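Local structure of glycosyl hydrolase family 10 (Bacteroides intestinalis DSM 17393, 4QPW) at residues Y70-M75 and V137-S142; G93-S98 and Y108-K113. The protein is a carbohydrate-binding module of a modular, probably xylan-degrading family 10 glycoside hydrolase and holds a bound xylo-oligosaccharide. All coordinates share one frame; numbering follows the deposited sequence.

Contact 1 (Y70-M75 and V137-S142)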
loop_
_atom_site.group_PDB
_atom_site.type_symbol
_atom_site.label_atom_id
_atom_site.label_comp_id
_atom_site.label_asym_id
_atom_site.label_seq_id
_atom_site.Cartn_x
_atom_site.Cartn_y
_atom_site.Cartn_z
ATOM N N TYR A 70 2.945 -9.250 13.895
ATOM C CA TYR A 70 1.907 -8.235 13.592
ATOM C C TYR A 70 1.093 -8.691 12.473
ATOM O O TYR A 70 1.383 -9.669 11.775
ATOM C CB TYR A 70 2.597 -6.876 13.183
ATOM C CG TYR A 70 3.551 -6.325 14.196
ATOM C CD1 TYR A 70 3.149 -5.513 15.214
ATOM C CD2 TYR A 70 4.954 -6.620 14.121
ATOM C CE1 TYR A 70 4.014 -4.970 16.126
ATOM C CE2 TYR A 70 5.800 -6.121 15.029
ATOM C CZ TYR A 70 5.357 -5.293 16.034
ATOM O OH TYR A 70 6.283 -4.772 16.922
ATOM N N LYS A 71 -0.011 -7.940 12.196
ATOM C CA LYS A 71 -0.690 -7.993 10.917
ATOM C C LYS A 71 -0.630 -6.653 10.221
ATOM O O LYS A 71 -0.724 -5.592 10.892
ATOM C CB LYS A 71 -2.201 -8.296 11.062
ATOM C CG LYS A 71 -2.492 -9.666 11.617
ATOM C CD LYS A 71 -3.995 -9.863 11.801
ATOM C CE LYS A 71 -4.321 -11.212 12.451
ATOM N NZ LYS A 71 -5.820 -11.406 12.580
ATOM N N LEU A 72 -0.464 -6.661 8.931
ATOM C CA LEU A 72 -0.787 -5.534 8.078
ATOM C C LEU A 72 -2.251 -5.698 7.615
ATOM O O LEU A 72 -2.605 -6.812 7.117
ATOM C CB LEU A 72 0.118 -5.540 6.846
ATOM C CG LEU A 72 -0.224 -4.625 5.711
ATOM C CD1 LEU A 72 -0.075 -3.156 6.070
ATOM C CD2 LEU A 72 0.609 -4.969 4.451
ATOM N N LYS A 73 -3.063 -4.700 7.763
ATOM C CA LYS A 73 -4.442 -4.677 7.242
ATOM C C LYS A 73 -4.559 -3.582 6.261
ATOM O O LYS A 73 -4.143 -2.416 6.544
ATOM C CB LYS A 73 -5.485 -4.540 8.317
ATOM C CG LYS A 73 -5.448 -5.630 9.353
ATOM C CD LYS A 73 -6.613 -5.602 10.339
ATOM C CE LYS A 73 -6.561 -6.799 11.300
ATOM N NZ LYS A 73 -7.722 -6.846 12.194
ATOM N N MET A 74 -5.109 -3.826 5.068
ATOM C CA MET A 74 -5.350 -2.788 4.076
ATOM C C MET A 74 -6.671 -2.983 3.429
ATOM O O MET A 74 -6.957 -4.152 3.021
ATOM C CB MET A 74 -4.254 -2.870 3.053
ATOM C CG MET A 74 -4.162 -1.731 2.078
ATOM S SD MET A 74 -2.967 -1.934 0.732
ATOM C CE MET A 74 -1.602 -2.684 2.040
ATOM N N MET A 75 -7.455 -1.964 3.300
ATOM C CA MET A 75 -8.716 -2.048 2.530
ATOM C C MET A 75 -8.464 -1.494 1.139
ATOM O O MET A 75 -8.019 -0.333 0.988
ATOM C CB MET A 75 -9.836 -1.368 3.248
ATOM C CG MET A 75 -11.088 -1.283 2.378
ATOM S SD MET A 75 -12.673 -1.075 3.221
ATOM C CE MET A 75 -13.253 0.451 2.582
ATOM N N VAL A 137 -4.757 1.839 6.038
ATOM C CA VAL A 137 -3.731 0.881 6.381
ATOM C C VAL A 137 -3.584 0.820 7.881
ATOM O O VAL A 137 -3.533 1.896 8.530
ATOM C CB VAL A 137 -2.357 1.294 5.734
ATOM C CG1 VAL A 137 -1.317 0.286 6.035
ATOM C CG2 VAL A 137 -2.502 1.455 4.233
ATOM N N LYS A 138 -3.553 -0.378 8.445
ATOM C CA LYS A 138 -3.342 -0.568 9.871
ATOM C C LYS A 138 -2.235 -1.561 10.100
ATOM O O LYS A 138 -2.070 -2.498 9.322
ATOM C CB LYS A 138 -4.638 -1.081 10.579
ATOM C CG LYS A 138 -5.863 -0.215 10.420
ATOM C CD LYS A 138 -7.121 -0.755 11.021
ATOM C CE LYS A 138 -8.332 0.090 10.741
ATOM N NZ LYS A 138 -9.587 -0.456 11.335
ATOM N N ILE A 139 -1.565 -1.388 11.243
ATOM C CA ILE A 139 -0.706 -2.449 11.800
ATOM C C ILE A 139 -1.328 -2.841 13.108
ATOM O O ILE A 139 -1.655 -1.973 13.938
ATOM C CB ILE A 139 0.740 -1.968 12.063
ATOM C CG1 ILE A 139 1.451 -1.476 10.795
ATOM C CG2 ILE A 139 1.536 -3.038 12.764
ATOM C CD1 ILE A 139 1.634 -2.437 9.717
ATOM N N THR A 140 -1.513 -4.153 13.314
ATOM C CA THR A 140 -2.148 -4.685 14.531
ATOM C C THR A 140 -1.274 -5.782 15.120
ATOM O O THR A 140 -0.376 -6.326 14.504
ATOM C CB THR A 140 -3.576 -5.203 14.261
ATOM O OG1 THR A 140 -3.552 -6.397 13.506
ATOM C CG2 THR A 140 -4.416 -4.181 13.540
ATOM N N HIS A 141 -1.578 -6.116 16.391
ATOM C CA HIS A 141 -1.024 -7.337 16.979
ATOM C C HIS A 141 -2.110 -7.915 17.887
ATOM O O HIS A 141 -3.043 -7.274 18.303
ATOM C CB HIS A 141 0.282 -7.058 17.779
ATOM C CG HIS A 141 0.027 -6.307 18.980
ATOM N ND1 HIS A 141 -0.077 -4.954 19.006
ATOM C CD2 HIS A 141 -0.145 -6.673 20.273
ATOM C CE1 HIS A 141 -0.338 -4.491 20.201
ATOM N NE2 HIS A 141 -0.387 -5.550 21.011
ATOM N N SER A 142 -1.920 -9.195 18.227
ATOM C CA SER A 142 -2.992 -9.932 18.954
ATOM C C SER A 142 -2.932 -9.693 20.363
ATOM O O SER A 142 -1.898 -9.910 20.919
ATOM C CB SER A 142 -2.700 -11.375 18.699
ATOM O OG SER A 142 -3.256 -11.620 17.460
#
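Leu72 and Val137 interlock on the face of the sheet that Met74 and Ile139 also occupy. Leu72, with CG anti to its N (chi1 168°), sets CD1 into the corner formed by two methyls of the other strand, 3.7 Å from Val137 CG1 and 4.1 Å from Ile139 CD1. Beyond it, Met74 lies alongside Val137 and points the same way, the closest atoms being Met74 CG and Val137 CG2. At the other end Ile139 CG2 fits obliquely against the ring of Tyr70, 3.8 Å from CD1, while Thr140 O sits at the edge of that ring near its plane. Leu72 packs on Phe86 and Val88, and Met74 on Leu84, all of strand 82-89, so this face forms part of the core between the two antiparallel sheets of a beta-sandwich, consistent with the jelly-roll fold common among carbohydrate-binding modules. The strands are antiparallel neighbours: Lys71 and Thr140, like Lys73 and Lys138, form hydrogen-bonded pairs, with Lys73 N 2.9 Å from Lys138 O. The reverse face is built from long chains around a small bump. Lys71 NZ and Lys73 NZ both make salt bridges to Asp2, and Lys71 NZ makes another to Glu109. Nearer the backbone, Thr140 OG1 rests against Lys71 CB at 3.4 Å, and the extended chain of Lys73 crosses Thr140 at about a right angle, its CE 3.8 Å from Thr140 OG1 and 4.1 Å from Thr140 CG2.

Contact 2 (G93-S98 and Y108-K113)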
loop_
_atom_site.group_PDB
_atom_site.type_symbol
_atom_site.label_atom_id
_atom_site.label_comp_id
_atom_site.label_asym_id
_atom_site.label_seq_id
_atom_site.Cartn_x
_atom_site.Cartn_y
_atom_site.Cartn_z
ATOM N N GLY A 93 15.287 -3.709 4.240
ATOM C CA GLY A 93 14.753 -5.016 4.152
ATOM C C GLY A 93 13.333 -5.064 4.763
ATOM O O GLY A 93 13.106 -4.411 5.779
ATOM N N ARG A 94 12.506 -5.883 4.199
ATOM C CA ARG A 94 11.023 -5.897 4.574
ATOM C C ARG A 94 10.485 -7.260 4.624
ATOM O O ARG A 94 10.970 -8.196 3.926
ATOM C CB ARG A 94 10.248 -4.989 3.574
ATOM C CG ARG A 94 10.843 -3.639 3.335
ATOM C CD ARG A 94 9.836 -2.688 2.688
ATOM N NE ARG A 94 10.393 -1.386 2.297
ATOM C CZ ARG A 94 11.098 -1.190 1.157
ATOM N NH1 ARG A 94 11.275 -2.165 0.313
ATOM N NH2 ARG A 94 11.594 -0.023 0.919
ATOM N N ALA A 95 9.306 -7.419 5.284
ATOM C CA ALA A 95 8.478 -8.594 5.177
ATOM C C ALA A 95 7.589 -8.422 3.959
ATOM O O ALA A 95 6.752 -7.474 3.910
ATOM C CB ALA A 95 7.672 -8.748 6.441
ATOM N N GLU A 96 7.647 -9.271 2.971
ATOM C CA GLU A 96 7.026 -9.127 1.671
ATOM C C GLU A 96 5.834 -9.952 1.420
ATOM O O GLU A 96 5.760 -11.146 1.867
ATOM C CB GLU A 96 8.106 -9.414 0.579
ATOM C CG GLU A 96 9.269 -8.446 0.576
ATOM C CD GLU A 96 10.398 -8.935 -0.362
ATOM O OE1 GLU A 96 10.059 -9.179 -1.518
ATOM O OE2 GLU A 96 11.576 -9.129 0.061
ATOM N N GLY A 97 4.855 -9.482 0.702
ATOM C CA GLY A 97 3.701 -10.223 0.306
ATOM C C GLY A 97 2.926 -9.524 -0.770
ATOM O O GLY A 97 3.442 -8.591 -1.386
ATOM N N SER A 98 1.757 -10.002 -1.068
ATOM C CA SER A 98 0.923 -9.400 -2.073
ATOM C C SER A 98 -0.543 -9.579 -1.768
ATOM O O SER A 98 -0.907 -10.556 -1.029
ATOM C CB SER A 98 1.219 -9.902 -3.448
ATOM O OG SER A 98 0.830 -11.240 -3.514
ATOM N N TYR A 108 -7.852 -6.796 3.441
ATOM C CA TYR A 108 -6.856 -7.826 3.301
ATOM C C TYR A 108 -5.953 -7.823 4.495
ATOM O O TYR A 108 -5.586 -6.710 4.993
ATOM C CB TYR A 108 -6.061 -7.598 1.985
ATOM C CG TYR A 108 -6.937 -7.618 0.755
ATOM C CD1 TYR A 108 -7.158 -8.881 0.094
ATOM C CD2 TYR A 108 -7.669 -6.560 0.361
ATOM C CE1 TYR A 108 -8.030 -9.009 -0.958
ATOM C CE2 TYR A 108 -8.531 -6.649 -0.723
ATOM C CZ TYR A 108 -8.707 -7.893 -1.360
ATOM O OH TYR A 108 -9.616 -7.991 -2.422
ATOM N N GLU A 109 -5.546 -8.968 4.996
ATOM C CA GLU A 109 -4.639 -9.053 6.105
ATOM C C GLU A 109 -3.455 -9.911 5.792
ATOM O O GLU A 109 -3.557 -10.951 5.104
ATOM C CB GLU A 109 -5.341 -9.254 7.505
ATOM C CG GLU A 109 -6.045 -10.565 7.785
ATOM C CD GLU A 109 -6.650 -10.637 9.195
ATOM O OE1 GLU A 109 -6.168 -11.625 9.809
ATOM O OE2 GLU A 109 -7.521 -9.802 9.623
ATOM N N PHE A 110 -2.297 -9.535 6.295
ATOM C CA PHE A 110 -0.973 -10.262 6.121
ATOM C C PHE A 110 -0.344 -10.343 7.447
ATOM O O PHE A 110 0.060 -9.330 8.032
ATOM C CB PHE A 110 -0.153 -9.405 5.144
ATOM C CG PHE A 110 1.357 -9.721 5.045
ATOM C CD1 PHE A 110 1.799 -10.844 4.353
ATOM C CD2 PHE A 110 2.303 -8.852 5.565
ATOM C CE1 PHE A 110 3.193 -11.125 4.269
ATOM C CE2 PHE A 110 3.665 -9.112 5.419
ATOM C CZ PHE A 110 4.044 -10.206 4.768
ATOM N N SER A 111 -0.201 -11.554 7.984
ATOM C CA SER A 111 0.519 -11.773 9.181
ATOM C C SER A 111 2.023 -11.896 8.970
ATOM O O SER A 111 2.423 -12.549 7.974
ATOM C CB SER A 111 0.027 -13.086 9.859
ATOM O OG SER A 111 -1.307 -12.934 10.345
ATOM N N PHE A 112 2.818 -11.289 9.780
ATOM C CA PHE A 112 4.274 -11.341 9.573
ATOM C C PHE A 112 4.950 -11.159 10.846
ATOM O O PHE A 112 4.520 -10.508 11.788
ATOM C CB PHE A 112 4.760 -10.309 8.545
ATOM C CG PHE A 112 4.614 -8.860 8.964
ATOM C CD1 PHE A 112 3.331 -8.181 8.966
ATOM C CD2 PHE A 112 5.701 -8.151 9.452
ATOM C CE1 PHE A 112 3.246 -6.925 9.414
ATOM C CE2 PHE A 112 5.564 -6.878 9.890
ATOM C CZ PHE A 112 4.311 -6.258 9.884
ATOM N N LYS A 113 6.242 -11.671 10.884
ATOM C CA LYS A 113 7.222 -11.322 11.877
ATOM C C LYS A 113 8.044 -10.102 11.387
ATOM O O LYS A 113 8.591 -10.209 10.261
ATOM C CB LYS A 113 8.081 -12.533 12.199
ATOM C CG LYS A 113 8.968 -12.308 13.351
ATOM C CD LYS A 113 9.550 -13.669 13.797
ATOM C CE LYS A 113 11.025 -13.789 13.458
ATOM N NZ LYS A 113 11.678 -15.047 13.951
#
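Ala95 CB points toward Phe112, meeting CD2 at 3.6 Å and CB at 3.9 Å, with the ring oblique to the methyl. Phe112 carries CG between its backbone N and carbonyl carbon (chi1 67°), a turn that sets the ring beside Ala95 and against Val88; Phe110 O lies in the plane of the ring at its edge. Phe110 takes a different first torsion, CG anti to the backbone N (chi1 166°), and extends its ring toward the 95-98 backbone. There CZ comes 3.5 Å from Glu96 O and CE2 3.8 Å from Ala95 O, while CE1 lies 4.1 Å from CA of Gly97, which has no side chain; all three approach obliquely. The Phe110 ring also packs edge-to-face with Phe86. Glu96 points its CB away from the phenylalanines; its side chain lies about 8 Å from a bound xylose. With no hydrogen bond across it and strand axes 7.9 Å apart, the contact consists of aromatic side chains packing on a methyl and on the backbone of the opposing sheet of a beta-sandwich, here where strand 95-101 forms one margin of its five-stranded sheet.

How the contacts relate
The centres of the two contacts lie about 10 Å apart on the same side of the chain's centre, and contact 2 is nested along the sequence inside the loop closed by contact 1. Strands 130-141, 69-78 and 106-113 follow one another in one antiparallel sheet: contact 1 joins the first two, and contact 2 leads from the third across to strand 95-101 of the opposing sheet. Backbone bonding of 69-78 to 106-113 connects them, with a probable hydrogen bond from Tyr108 N to Met74 O. Contact 1 thus joins strands far apart in sequence, and contact 2 joins successive strands across the sandwich, whose five-stranded sheet carries Glu20, Met122 and Gln124 of the pocket for the bound xylo-oligosaccharide.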